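Local coordinates for SusD superfamily protein (Bacteroides thetaiotaomicron VPI-5482, PDB 3HDX) that probably binds polysaccharide at the outer membrane as a SusD-family protein of carbohydrate metabolism, at residues A[385-390]-A[397-402]. Sequence-based numbering, arbitrary orientation.
Sequences SYLNMI and REVSFK
Asn388 reaches from helix 380-391 to the extended chain at Val399 and grips both the backbone N-H and the C=O of that one residue, as a strand neighbour would. Its OD1 accepts from Val399 N at 2.9 Å, and its ND2 donates to Val399 O, also at 2.9 Å. Both N-H groups point almost straight at their acceptors, but the two ends differ in detail: Val399 O takes ND2 in its carbonyl plane, on a lone pair, and lies within 2° of the amide plane of Asn388, whereas Val399 N approaches OD1 tilted 27° from the carbonyl plane. With CG anti to the carbonyl carbon (chi1 -77°), the amide swings off the helix to meet this backbone.

CB and CG of Glu398 lie over one face of the amide, CB 3.8 Å from Asn388 ND2. Val399 CG2 lies beyond Asn388 OD1 at 3.3 Å, a little to the other side of the amide plane, and continues to Leu387 CD2, 4.0 Å away; Leu387 in turn packs against Leu368 and Leu412 of the neighbouring helices.

Just before Glu398 in the chain, Arg397 bonds through NH1 to Glu398 O at a bent angle, while NH2 forms a salt bridge with Asp404, whose other oxygen accepts from the N-cap Ser400 N. Replacing Asn388 by alanine would take away both amide bonds and is likely to leave Val399 N and O without these partners, and the loop freer to shift. The paired bonds fix which end of the amide is oxygen, since turning it over would set donor against donor and acceptor against acceptor, and they hold the loop leading to helix 401-405 against the side of helix 380-391.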
loop_
_atom_site.group_PDB
_atom_site.type_symbol
_atom_site.label_atom_id
_atom_site.label_comp_id
_atom_site.label_asym_id
_atom_site.label_seq_id
_atom_site.Cartn_x
_atom_site.Cartn_y
_atom_site.Cartn_z
ATOM N N SER A 385 -6.397 20.601 11.559
ATOM C CA SER A 385 -5.424 21.282 10.687
ATOM C C SER A 385 -4.861 20.334 9.618
ATOM O O SER A 385 -4.722 20.726 8.484
ATOM C CB SER A 385 -4.281 21.930 11.463
ATOM O OG SER A 385 -3.470 20.961 12.061
ATOM N N TYR A 386 -4.629 19.075 9.971
ATOM C CA TYR A 386 -4.092 18.077 9.021
ATOM C C TYR A 386 -5.140 17.689 7.962
ATOM O O TYR A 386 -4.823 17.571 6.794
ATOM C CB TYR A 386 -3.513 16.875 9.773
ATOM C CG TYR A 386 -2.371 17.353 10.645
ATOM C CD1 TYR A 386 -1.189 17.784 10.074
ATOM C CD2 TYR A 386 -2.499 17.399 12.033
ATOM C CE1 TYR A 386 -0.121 18.289 10.876
ATOM C CE2 TYR A 386 -1.482 17.871 12.827
ATOM C CZ TYR A 386 -0.293 18.318 12.249
ATOM O OH TYR A 386 0.681 18.813 13.102
ATOM N N LEU A 387 -6.372 17.485 8.394
ATOM C CA LEU A 387 -7.489 17.249 7.475
ATOM C C LEU A 387 -7.588 18.399 6.470
ATOM O O LEU A 387 -7.711 18.169 5.259
ATOM C CB LEU A 387 -8.808 17.129 8.246
ATOM C CG LEU A 387 -10.063 16.903 7.387
ATOM C CD1 LEU A 387 -9.933 15.677 6.444
ATOM C CD2 LEU A 387 -11.332 16.812 8.238
ATOM N N ASN A 388 -7.542 19.638 6.976
ATOM C CA ASN A 388 -7.633 20.806 6.106
ATOM C C ASN A 388 -6.535 20.913 5.057
ATOM O O ASN A 388 -6.787 21.428 3.970
ATOM C CB ASN A 388 -7.749 22.117 6.910
ATOM C CG ASN A 388 -9.137 22.337 7.482
ATOM O OD1 ASN A 388 -10.133 21.842 6.928
ATOM N ND2 ASN A 388 -9.225 23.098 8.566
HETATM N N MSE A 389 -5.329 20.432 5.378
HETATM C CA MSE A 389 -4.236 20.432 4.408
HETATM C C MSE A 389 -4.608 19.699 3.130
HETATM O O MSE A 389 -4.279 20.143 2.006
HETATM C CB MSE A 389 -2.952 19.850 4.980
HETATM C CG MSE A 389 -2.327 20.673 6.027
HETATM SE SE MSE A 389 -0.738 19.857 6.746
HETATM C CE MSE A 389 -0.578 21.054 8.269
ATOM N N ILE A 390 -5.288 18.567 3.296
ATOM C CA ILE A 390 -5.716 17.768 2.158
ATOM C C ILE A 390 -6.916 18.440 1.471
ATOM O O ILE A 390 -6.909 18.623 0.239
ATOM C CB ILE A 390 -6.053 16.338 2.594
ATOM C CG1 ILE A 390 -4.845 15.712 3.415
ATOM C CG2 ILE A 390 -6.581 15.576 1.344
ATOM C CD1 ILE A 390 -3.483 15.875 2.899
ATOM N N ARG A 397 -13.348 23.781 1.081
ATOM C CA ARG A 397 -13.130 24.794 2.123
ATOM C C ARG A 397 -12.547 24.175 3.381
ATOM O O ARG A 397 -12.710 22.970 3.660
ATOM C CB ARG A 397 -14.455 25.455 2.534
ATOM C CG ARG A 397 -15.478 24.506 3.193
ATOM C CD ARG A 397 -16.679 25.285 3.676
ATOM N NE ARG A 397 -17.664 24.443 4.368
ATOM C CZ ARG A 397 -17.640 24.122 5.660
ATOM N NH1 ARG A 397 -16.609 24.458 6.436
ATOM N NH2 ARG A 397 -18.636 23.396 6.156
ATOM N N GLU A 398 -11.875 25.010 4.149
ATOM C CA GLU A 398 -11.468 24.593 5.481
ATOM C C GLU A 398 -12.703 24.320 6.342
ATOM O O GLU A 398 -13.723 24.991 6.193
ATOM C CB GLU A 398 -10.667 25.685 6.171
ATOM C CG GLU A 398 -9.299 25.802 5.607
ATOM C CD GLU A 398 -8.410 26.765 6.353
ATOM O OE1 GLU A 398 -8.920 27.628 7.106
ATOM O OE2 GLU A 398 -7.183 26.620 6.172
ATOM N N VAL A 399 -12.575 23.322 7.211
ATOM C CA VAL A 399 -13.547 22.999 8.219
ATOM C C VAL A 399 -13.011 23.336 9.606
ATOM O O VAL A 399 -11.814 23.523 9.791
ATOM C CB VAL A 399 -14.028 21.535 8.158
ATOM C CG1 VAL A 399 -14.822 21.290 6.837
ATOM C CG2 VAL A 399 -12.818 20.543 8.309
ATOM N N SER A 400 -13.941 23.447 10.554
ATOM C CA SER A 400 -13.584 23.702 11.947
ATOM C C SER A 400 -14.348 22.747 12.849
ATOM O O SER A 400 -15.494 22.346 12.590
ATOM C CB SER A 400 -13.795 25.165 12.318
ATOM O OG SER A 400 -15.163 25.457 12.280
ATOM N N PHE A 401 -13.701 22.372 13.946
ATOM C CA PHE A 401 -14.252 21.351 14.839
ATOM C C PHE A 401 -15.638 21.718 15.427
ATOM O O PHE A 401 -16.555 20.886 15.392
ATOM C CB PHE A 401 -13.195 20.990 15.911
ATOM C CG PHE A 401 -13.496 19.756 16.716
ATOM C CD1 PHE A 401 -14.007 18.589 16.119
ATOM C CD2 PHE A 401 -13.185 19.706 18.082
ATOM C CE1 PHE A 401 -14.259 17.449 16.863
ATOM C CE2 PHE A 401 -13.403 18.511 18.825
ATOM C CZ PHE A 401 -13.935 17.404 18.212
ATOM N N LYS A 402 -15.793 22.960 15.910
ATOM C CA LYS A 402 -17.089 23.358 16.497
ATOM C C LYS A 402 -18.177 23.579 15.471
ATOM O O LYS A 402 -19.233 22.925 15.517
ATOM C CB LYS A 402 -16.922 24.588 17.402
ATOM C CG LYS A 402 -18.182 24.993 18.121
ATOM C CD LYS A 402 -17.881 26.169 19.065
ATOM C CE LYS A 402 -19.158 26.766 19.622
ATOM N NZ LYS A 402 -20.082 25.766 20.269
#